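Local coordinates for protein alginate lyase, family PL7 (Zobellia galactanivorans, PDB 4BE3) that breaks down alginate, the brown-algal polysaccharide, acting from chain ends as an exolytic polysaccharide lyase of family PL7, at residues F35-H40 and W46-T51; G160-V165 and P228-T233; L183-S188 and E205-I210. One frame throughout, in Å; residues are numbered along the deposited sequence.

Contact 1. Residues F35-H40 and W46-T51; sequences FFYVEH and WVVFKT
With CG of Y37 set between its backbone N and carbonyl carbon (chi1 51°), the phenol folds back across the neighbouring strand and lays one face over V48. CB of V48 sits 3.9 Å from the centroid of the Y37 ring, a CH-pi contact placed toward the rim, and CG1 of V48 approaches CZ of Y37 to 3.5 Å. Beyond it the phenol OH lies beside CD of K50, while CG2 of V48 turns to CB of E39. On the other face of the sheet F36 and F49 run side by side, pointing the same way, with ring planes 46° apart. CE1 of F36 touches CE2 of F49 at 3.7 Å and also meets CG1 of V47. F49 continues into the interior, against T66, L68 and the ring of F300.

The backbones pair as the antiparallel hairpin of strands 36-41 and 44-52. Y37 and V48 form a hydrogen-bonded pair, V48 N reaching Y37 O at 2.7 Å in an almost straight bond (171°), and E39 with W46 forms another; K50 N adds a bond to F35 O at 2.9 Å. With an alanine in place of Y37, V48 CB and CG1 would probably lose their apolar cover on this face, and CD of K50 its neighbour.

Polar bonding between the segments is thus carried by main-chain amides and carbonyls, whereas the side chains add apolar contact on both faces. This is consistent with a pairing set mainly by the main chain, with side-chain shape probably deciding how each face packs.

Contact 2. Residues G160-V165 and P228-T233; sequences GYDMSV and PQQIKT
S164 and Q230 touch through their aliphatic parts, CB of S164 lying 4.0 Å from CG of Q230, and this is the closer side of a modest contact between a turn and the start of a helix. Q230, extended with CG anti to its backbone N (chi1 178°), carries its amide from the opposite direction up to the carboxylate of D162, the two planes standing 60° apart. Within the turn, OD1 of D162 accepts from the backbone N of S164 at 2.8 Å, on the anti lone pair, and from the hydroxyl OG of S164 on the syn lone pair. These bonds restrain the carboxylate, whose other oxygen, OD2, lies on the side of Q230.

Away from this patch the contact is loose. Little surface is buried, about 100 Å² in all, and Q229, K232 and T233 are exposed on the helix. Q230 also touches Y154 and S155 of strand 153-157, and the hydroxyl of S155 is hydrogen-bonded to the backbone N of M163.

P228 occupies the N-cap position of helix 229-234. The loop side is an Asx turn at D162 combined with a type I beta turn from D162 to V165, docked by its side chains on the first turn of a short surface helix.

Contact 3. Residues L183-S188 and E205-I210; sequences LGEEFS and EGHKTI
E185 and H207 face each other from extended backbone conformations, one near the beginning of strand 187-194 and the other directly after G206, whose positive phi turns the chain between strands 197-203 and 210-215. Their side chains come from opposite directions and meet in one hydrogen bond, H207 NE2 to E185 OE2, 2.8 Å long with 158° at the hydrogen. The oxygen lies at the ring edge, practically in the imidazole plane, but the donor arrives from above the carboxylate, 49° out of its plane. E185 reaches this far because its chain is stretched out from the first torsion on (chi1 -176°).

OE2 is gripped a second time by a water that donates to it at 2.6 Å and to the carbonyl O of E205 at 2.7 Å, tying the two segments by a second route. Another water joins E186 O to E205 N. The other carboxylate oxygen, OE1, accepts from the backbone N of A182; together with the bonds to OE2, this limits the rotation of the group. On the histidine side the ring meets W159 and touches I181. The nearby carboxylate would probably favour a protonated imidazole.

Neither residue lines the tartaric acid pocket. The arrangement is a surface His-carboxylate hydrogen bond, reinforced by water, that fastens the loop after the hairpin of strands 187-194 and 197-203 to the beginning of its first strand.

Overall arrangement
Contacts 1 and 3 belong to the same seven-stranded antiparallel sheet. Contact 1 forms the hairpin at one edge, with 36-41 outermost, whereas contact 3 joins the beginning of strand 187-194 to the loop leading into 210-215, the outermost strand at the other edge. Their centres are about 20 Å apart. Contact 2 lies on the opposite side of the chain's centre from contact 1, about 32 Å away between centres, beside strand 153-157 of the second antiparallel sheet. Along the sequence contact 1 comes first and is local; contact 3 falls between the two segments of contact 2, which closes the longest loop. The two sheets fit the concanavalin-like beta-sandwich (jelly roll) of PL7 lyases.

Contact 1. Residues F35-H40 and W46-T51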
loop_
_atom_site.group_PDB
_atom_site.type_symbol
_atom_site.label_atom_id
_atom_site.label_comp_id
_atom_site.label_asym_id
_atom_site.label_seq_id
_atom_site.Cartn_x
_atom_site.Cartn_y
_atom_site.Cartn_z
ATOM N N PHE A 35 -10.243 28.234 3.816
ATOM C CA PHE A 35 -9.832 27.144 2.901
ATOM C C PHE A 35 -10.165 25.823 3.520
ATOM O O PHE A 35 -10.704 24.959 2.868
ATOM C CB PHE A 35 -8.339 27.183 2.613
ATOM C CG PHE A 35 -7.947 28.470 1.858
ATOM C CD1 PHE A 35 -8.214 28.609 0.511
ATOM C CD2 PHE A 35 -7.330 29.510 2.548
ATOM C CE1 PHE A 35 -7.868 29.818 -0.154
ATOM C CE2 PHE A 35 -6.994 30.711 1.894
ATOM C CZ PHE A 35 -7.263 30.863 0.564
ATOM N N PHE A 36 -9.727 25.608 4.785
ATOM C CA PHE A 36 -9.708 24.194 5.271
ATOM C C PHE A 36 -9.982 24.277 6.744
ATOM O O PHE A 36 -9.099 24.777 7.503
ATOM C CB PHE A 36 -8.358 23.538 5.058
ATOM C CG PHE A 36 -8.247 22.101 5.646
ATOM C CD1 PHE A 36 -9.142 21.042 5.282
ATOM C CD2 PHE A 36 -7.234 21.847 6.608
ATOM C CE1 PHE A 36 -8.960 19.748 5.828
ATOM C CE2 PHE A 36 -7.059 20.561 7.131
ATOM C CZ PHE A 36 -7.942 19.569 6.805
ATOM N N TYR A 37 -11.209 23.984 7.140
ATOM C CA TYR A 37 -11.615 24.350 8.540
ATOM C C TYR A 37 -12.845 23.557 8.872
ATOM O O TYR A 37 -13.376 22.845 8.061
ATOM C CB TYR A 37 -11.933 25.826 8.760
ATOM C CG TYR A 37 -12.932 26.400 7.749
ATOM C CD1 TYR A 37 -12.444 26.923 6.524
ATOM C CD2 TYR A 37 -14.300 26.421 8.006
ATOM C CE1 TYR A 37 -13.359 27.486 5.593
ATOM C CE2 TYR A 37 -15.195 26.997 7.098
ATOM C CZ TYR A 37 -14.717 27.506 5.914
ATOM O OH TYR A 37 -15.659 28.052 5.000
ATOM N N VAL A 38 -13.292 23.649 10.105
ATOM C CA VAL A 38 -14.442 22.832 10.571
ATOM C C VAL A 38 -15.631 23.770 10.671
ATOM O O VAL A 38 -15.469 24.937 11.108
ATOM C CB VAL A 38 -14.212 22.215 11.998
ATOM C CG1 VAL A 38 -15.521 21.574 12.454
ATOM C CG2 VAL A 38 -13.076 21.151 11.857
ATOM N N GLU A 39 -16.829 23.319 10.321
ATOM C CA GLU A 39 -18.051 24.121 10.498
ATOM C C GLU A 39 -19.010 23.227 11.209
ATOM O O GLU A 39 -19.091 22.032 10.927
ATOM C CB GLU A 39 -18.720 24.593 9.127
ATOM C CG GLU A 39 -19.726 25.674 9.510
ATOM C CD GLU A 39 -19.958 26.700 8.459
ATOM O OE1 GLU A 39 -19.011 27.168 7.703
ATOM O OE2 GLU A 39 -21.155 27.055 8.403
ATOM N N HIS A 40 -19.701 23.820 12.201
ATOM C CA HIS A 40 -20.664 23.091 13.029
ATOM C C HIS A 40 -22.079 23.414 12.563
ATOM O O HIS A 40 -22.400 24.580 12.341
ATOM C CB HIS A 40 -20.488 23.450 14.588
ATOM C CG HIS A 40 -21.419 22.597 15.451
ATOM N ND1 HIS A 40 -21.235 21.216 15.614
ATOM C CD2 HIS A 40 -22.643 22.908 16.090
ATOM C CE1 HIS A 40 -22.249 20.696 16.349
ATOM N NE2 HIS A 40 -23.113 21.731 16.651
ATOM N N TRP A 46 -18.430 19.356 10.324
ATOM C CA TRP A 46 -18.060 19.013 8.931
ATOM C C TRP A 46 -16.701 19.608 8.678
ATOM O O TRP A 46 -16.398 20.683 9.179
ATOM C CB TRP A 46 -19.107 19.732 7.932
ATOM C CG TRP A 46 -20.498 19.244 8.070
ATOM C CD1 TRP A 46 -21.487 19.684 8.966
ATOM C CD2 TRP A 46 -21.151 18.209 7.255
ATOM N NE1 TRP A 46 -22.643 18.912 8.830
ATOM C CE2 TRP A 46 -22.520 18.046 7.804
ATOM C CE3 TRP A 46 -20.759 17.451 6.150
ATOM C CZ2 TRP A 46 -23.428 17.112 7.280
ATOM C CZ3 TRP A 46 -21.679 16.515 5.611
ATOM C CH2 TRP A 46 -22.987 16.379 6.152
ATOM N N VAL A 47 -15.903 18.943 7.848
ATOM C CA VAL A 47 -14.685 19.466 7.433
ATOM C C VAL A 47 -14.990 20.225 6.110
ATOM O O VAL A 47 -15.560 19.561 5.176
ATOM C CB VAL A 47 -13.722 18.325 7.095
ATOM C CG1 VAL A 47 -12.454 18.920 6.547
ATOM C CG2 VAL A 47 -13.476 17.446 8.389
ATOM N N VAL A 48 -14.641 21.507 6.069
ATOM C CA VAL A 48 -14.979 22.311 4.913
ATOM C C VAL A 48 -13.774 22.400 4.062
ATOM O O VAL A 48 -12.704 22.750 4.574
ATOM C CB VAL A 48 -15.415 23.720 5.340
ATOM C CG1 VAL A 48 -15.690 24.677 4.136
ATOM C CG2 VAL A 48 -16.680 23.706 6.194
ATOM N N PHE A 49 -13.915 22.255 2.710
ATOM C CA PHE A 49 -12.871 22.585 1.846
ATOM C C PHE A 49 -13.450 23.701 0.936
ATOM O O PHE A 49 -14.562 23.469 0.300
ATOM C CB PHE A 49 -12.587 21.395 0.897
ATOM C CG PHE A 49 -12.021 20.180 1.665
ATOM C CD1 PHE A 49 -12.886 19.315 2.328
ATOM C CD2 PHE A 49 -10.622 19.966 1.684
ATOM C CE1 PHE A 49 -12.367 18.216 3.119
ATOM C CE2 PHE A 49 -10.094 18.866 2.396
ATOM C CZ PHE A 49 -10.979 17.992 3.071
ATOM N N LYS A 50 -12.767 24.837 0.889
ATOM C CA LYS A 50 -13.337 25.961 0.140
ATOM C C LYS A 50 -12.198 26.462 -0.726
ATOM O O LYS A 50 -11.006 26.489 -0.291
ATOM C CB LYS A 50 -13.811 26.963 1.123
ATOM C CG LYS A 50 -14.523 28.198 0.406
ATOM C CD LYS A 50 -14.890 29.249 1.478
ATOM C CE LYS A 50 -15.725 30.323 0.751
ATOM N NZ LYS A 50 -16.309 31.279 1.746
ATOM N N THR A 51 -12.502 26.777 -1.986
ATOM C CA THR A 51 -11.426 27.255 -2.855
ATOM C C THR A 51 -12.005 28.219 -3.926
ATOM O O THR A 51 -13.087 27.963 -4.452
ATOM C CB THR A 51 -10.735 26.047 -3.545
ATOM O OG1 THR A 51 -9.706 26.479 -4.427
ATOM C CG2 THR A 51 -11.753 25.207 -4.443
#

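Contact 2. Residues G160-V165 and P228-T233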
loop_
_atom_site.group_PDB
_atom_site.type_symbol
_atom_site.label_atom_id
_atom_site.label_comp_id
_atom_site.label_asym_id
_atom_site.label_seq_id
_atom_site.Cartn_x
_atom_site.Cartn_y
_atom_site.Cartn_z
ATOM N N GLY A 160 -28.424 12.382 -12.501
ATOM C CA GLY A 160 -28.395 13.618 -13.273
ATOM C C GLY A 160 -27.681 13.390 -14.597
ATOM O O GLY A 160 -27.705 12.260 -15.159
ATOM N N TYR A 161 -26.952 14.409 -15.003
ATOM C CA TYR A 161 -26.295 14.364 -16.294
ATOM C C TYR A 161 -24.809 13.945 -16.151
ATOM O O TYR A 161 -24.247 13.934 -15.048
ATOM C CB TYR A 161 -26.176 15.771 -16.831
ATOM C CG TYR A 161 -27.578 16.391 -17.098
ATOM C CD1 TYR A 161 -28.607 15.609 -17.665
ATOM C CD2 TYR A 161 -27.788 17.713 -16.748
ATOM C CE1 TYR A 161 -29.933 16.197 -17.905
ATOM C CE2 TYR A 161 -29.055 18.324 -17.062
ATOM C CZ TYR A 161 -30.038 17.512 -17.662
ATOM O OH TYR A 161 -31.316 18.094 -17.946
ATOM N N ASP A 162 -24.209 13.550 -17.230
ATOM C CA ASP A 162 -22.704 13.440 -17.226
ATOM C C ASP A 162 -22.095 14.804 -17.742
ATOM O O ASP A 162 -22.852 15.772 -17.954
ATOM C CB ASP A 162 -22.201 12.229 -18.046
ATOM C CG ASP A 162 -22.553 12.331 -19.493
ATOM O OD1 ASP A 162 -22.433 13.411 -20.136
ATOM O OD2 ASP A 162 -22.986 11.282 -20.010
ATOM N N MET A 163 -20.774 14.896 -17.911
ATOM C CA MET A 163 -20.219 16.195 -18.101
ATOM C C MET A 163 -20.610 16.725 -19.493
ATOM O O MET A 163 -20.425 17.953 -19.725
ATOM C CB MET A 163 -18.642 15.941 -18.218
ATOM C CG MET A 163 -17.879 17.159 -17.937
ATOM S SD MET A 163 -16.127 16.720 -18.391
ATOM C CE MET A 163 -15.407 18.231 -17.728
ATOM N N SER A 164 -21.090 15.841 -20.365
ATOM C CA SER A 164 -21.267 16.239 -21.797
ATOM C C SER A 164 -22.536 17.097 -21.998
ATOM O O SER A 164 -22.753 17.644 -23.078
ATOM C CB SER A 164 -21.362 15.002 -22.768
ATOM O OG SER A 164 -22.556 14.272 -22.511
ATOM N N VAL A 165 -23.392 17.159 -20.989
ATOM C CA VAL A 165 -24.677 17.895 -21.145
ATOM C C VAL A 165 -24.370 19.381 -20.916
ATOM O O VAL A 165 -24.247 19.827 -19.754
ATOM C CB VAL A 165 -25.754 17.388 -20.181
ATOM C CG1 VAL A 165 -27.081 18.151 -20.509
ATOM C CG2 VAL A 165 -26.063 15.904 -20.523
ATOM N N PRO A 228 -15.421 6.157 -27.426
ATOM C CA PRO A 228 -16.884 6.360 -27.408
ATOM C C PRO A 228 -17.400 7.588 -28.236
ATOM O O PRO A 228 -16.747 8.614 -28.373
ATOM C CB PRO A 228 -17.178 6.623 -25.915
ATOM C CG PRO A 228 -16.060 5.959 -25.168
ATOM C CD PRO A 228 -14.837 6.124 -26.074
ATOM N N GLN A 229 -18.624 7.485 -28.741
ATOM C CA GLN A 229 -19.198 8.695 -29.369
ATOM C C GLN A 229 -19.216 9.907 -28.503
ATOM O O GLN A 229 -19.112 11.065 -29.017
ATOM C CB GLN A 229 -20.652 8.360 -29.841
ATOM C CG GLN A 229 -21.189 9.392 -30.924
ATOM C CD GLN A 229 -20.453 9.315 -32.320
ATOM O OE1 GLN A 229 -19.825 8.314 -32.630
ATOM N NE2 GLN A 229 -20.492 10.428 -33.154
ATOM N N GLN A 230 -19.311 9.755 -27.140
ATOM C CA GLN A 230 -19.314 10.888 -26.297
ATOM C C GLN A 230 -18.030 11.689 -26.493
ATOM O O GLN A 230 -18.116 12.928 -26.416
ATOM C CB GLN A 230 -19.361 10.446 -24.783
ATOM C CG GLN A 230 -19.324 11.707 -23.857
ATOM C CD GLN A 230 -19.193 11.235 -22.378
ATOM O OE1 GLN A 230 -20.229 10.705 -21.718
ATOM N NE2 GLN A 230 -17.979 11.231 -21.932
ATOM N N ILE A 231 -16.924 10.980 -26.701
ATOM C CA ILE A 231 -15.584 11.678 -26.813
ATOM C C ILE A 231 -15.589 12.425 -28.189
ATOM O O ILE A 231 -15.275 13.570 -28.271
ATOM C CB ILE A 231 -14.440 10.703 -26.877
ATOM C CG1 ILE A 231 -14.362 9.798 -25.602
ATOM C CG2 ILE A 231 -13.123 11.456 -27.152
ATOM C CD1 ILE A 231 -14.700 10.500 -24.393
ATOM N N LYS A 232 -16.058 11.733 -29.231
ATOM C CA LYS A 232 -16.022 12.384 -30.622
ATOM C C LYS A 232 -16.816 13.651 -30.523
ATOM O O LYS A 232 -16.430 14.716 -31.129
ATOM C CB LYS A 232 -16.727 11.482 -31.629
ATOM C CG LYS A 232 -16.126 10.094 -31.505
ATOM C CD LYS A 232 -15.004 9.691 -32.444
ATOM C CE LYS A 232 -15.462 8.376 -33.125
ATOM N NZ LYS A 232 -14.789 8.087 -34.462
ATOM N N THR A 233 -17.999 13.601 -29.863
ATOM C CA THR A 233 -18.866 14.747 -29.742
ATOM C C THR A 233 -18.260 15.832 -28.804
ATOM O O THR A 233 -18.177 17.027 -29.181
ATOM C CB THR A 233 -20.246 14.321 -29.159
ATOM O OG1 THR A 233 -20.836 13.510 -30.197
ATOM C CG2 THR A 233 -21.205 15.626 -29.033
#

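Contact 3. Residues L183-S188 and E205-I210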
loop_
_atom_site.group_PDB
_atom_site.type_symbol
_atom_site.label_atom_id
_atom_site.label_comp_id
_atom_site.label_asym_id
_atom_site.label_seq_id
_atom_site.Cartn_x
_atom_site.Cartn_y
_atom_site.Cartn_z
ATOM N N LEU A 183 -27.586 21.412 -3.758
ATOM C CA LEU A 183 -26.589 21.905 -2.768
ATOM C C LEU A 183 -27.065 21.624 -1.409
ATOM O O LEU A 183 -28.271 21.765 -1.104
ATOM C CB LEU A 183 -26.368 23.452 -2.908
ATOM C CG LEU A 183 -25.835 23.858 -4.318
ATOM C CD1 LEU A 183 -25.722 25.360 -4.304
ATOM C CD2 LEU A 183 -24.428 23.172 -4.578
ATOM N N GLY A 184 -26.140 21.166 -0.550
ATOM C CA GLY A 184 -26.522 20.985 0.850
ATOM C C GLY A 184 -27.170 19.611 1.037
ATOM O O GLY A 184 -27.583 19.271 2.178
ATOM N N GLU A 185 -27.255 18.805 -0.019
ATOM C CA GLU A 185 -27.871 17.456 0.095
ATOM C C GLU A 185 -26.763 16.383 0.263
ATOM O O GLU A 185 -25.867 16.289 -0.585
ATOM C CB GLU A 185 -28.677 17.109 -1.146
ATOM C CG GLU A 185 -29.399 15.776 -1.019
ATOM C CD GLU A 185 -30.435 15.514 -2.136
ATOM O OE1 GLU A 185 -30.528 16.299 -3.136
ATOM O OE2 GLU A 185 -31.256 14.603 -1.954
ATOM N N GLU A 186 -26.817 15.573 1.345
ATOM C CA GLU A 186 -25.791 14.580 1.606
ATOM C C GLU A 186 -25.735 13.483 0.577
ATOM O O GLU A 186 -26.767 12.932 0.213
ATOM C CB GLU A 186 -26.076 13.928 2.989
ATOM C CG GLU A 186 -25.846 14.926 4.057
ATOM C CD GLU A 186 -25.756 14.370 5.509
ATOM O OE1 GLU A 186 -25.257 13.286 5.741
ATOM O OE2 GLU A 186 -26.143 15.114 6.414
ATOM N N PHE A 187 -24.511 13.066 0.151
ATOM C CA PHE A 187 -24.403 11.799 -0.583
ATOM C C PHE A 187 -23.036 11.165 -0.208
ATOM O O PHE A 187 -22.191 11.852 0.420
ATOM C CB PHE A 187 -24.513 12.012 -2.142
ATOM C CG PHE A 187 -23.470 12.931 -2.733
ATOM C CD1 PHE A 187 -23.675 14.305 -2.666
ATOM C CD2 PHE A 187 -22.328 12.383 -3.332
ATOM C CE1 PHE A 187 -22.731 15.185 -3.276
ATOM C CE2 PHE A 187 -21.374 13.254 -3.963
ATOM C CZ PHE A 187 -21.597 14.646 -3.950
ATOM N N SER A 188 -22.926 9.876 -0.524
ATOM C CA SER A 188 -21.707 9.111 -0.215
ATOM C C SER A 188 -21.137 8.550 -1.501
ATOM O O SER A 188 -21.900 8.185 -2.382
ATOM C CB SER A 188 -22.155 7.936 0.702
ATOM O OG SER A 188 -22.582 8.614 1.935
ATOM N N GLU A 205 -29.697 9.378 0.429
ATOM C CA GLU A 205 -31.041 9.025 0.923
ATOM C C GLU A 205 -32.142 9.499 -0.082
ATOM O O GLU A 205 -32.211 10.667 -0.532
ATOM C CB GLU A 205 -31.217 9.657 2.298
ATOM C CG GLU A 205 -32.641 9.696 2.852
ATOM C CD GLU A 205 -33.195 8.335 3.168
ATOM O OE1 GLU A 205 -32.366 7.420 3.428
ATOM O OE2 GLU A 205 -34.456 8.190 3.141
ATOM N N GLY A 206 -32.998 8.563 -0.462
ATOM C CA GLY A 206 -34.076 8.961 -1.334
ATOM C C GLY A 206 -33.711 8.829 -2.806
ATOM O O GLY A 206 -34.531 9.093 -3.649
ATOM N N HIS A 207 -32.483 8.436 -3.119
ATOM C CA HIS A 207 -32.019 8.179 -4.437
ATOM C C HIS A 207 -31.519 6.790 -4.574
ATOM O O HIS A 207 -31.234 6.124 -3.593
ATOM C CB HIS A 207 -30.818 9.111 -4.809
ATOM C CG HIS A 207 -31.187 10.582 -4.661
ATOM N ND1 HIS A 207 -31.781 11.274 -5.636
ATOM C CD2 HIS A 207 -31.083 11.452 -3.568
ATOM C CE1 HIS A 207 -32.003 12.560 -5.197
ATOM N NE2 HIS A 207 -31.579 12.649 -3.950
ATOM N N LYS A 208 -31.466 6.315 -5.813
ATOM C CA LYS A 208 -31.025 4.951 -6.050
ATOM C C LYS A 208 -29.525 4.831 -5.766
ATOM O O LYS A 208 -28.750 5.732 -6.021
ATOM C CB LYS A 208 -31.125 4.570 -7.523
ATOM C CG LYS A 208 -32.556 4.555 -8.109
ATOM C CD LYS A 208 -33.516 3.563 -7.450
ATOM C CE LYS A 208 -34.916 3.626 -8.100
ATOM N NZ LYS A 208 -35.574 2.306 -7.929
ATOM N N THR A 209 -29.138 3.718 -5.177
ATOM C CA THR A 209 -27.650 3.466 -5.013
ATOM C C THR A 209 -27.163 2.959 -6.344
ATOM O O THR A 209 -27.760 2.024 -6.964
ATOM C CB THR A 209 -27.499 2.348 -3.959
ATOM O OG1 THR A 209 -27.828 2.902 -2.697
ATOM C CG2 THR A 209 -26.039 1.897 -3.913
ATOM N N ILE A 210 -26.081 3.496 -6.830
ATOM C CA ILE A 210 -25.658 3.196 -8.168
ATOM C C ILE A 210 -24.235 2.626 -8.114
ATOM O O ILE A 210 -23.402 3.214 -7.378
ATOM C CB ILE A 210 -25.479 4.473 -8.980
ATOM C CG1 ILE A 210 -26.696 5.456 -8.903
ATOM C CG2 ILE A 210 -25.217 4.098 -10.452
ATOM C CD1 ILE A 210 -27.884 4.849 -9.480
HETATM O O HOH W 1 -31.165 13.020 0.152
HETATM O O HOH W 2 -28.100 11.054 2.093
#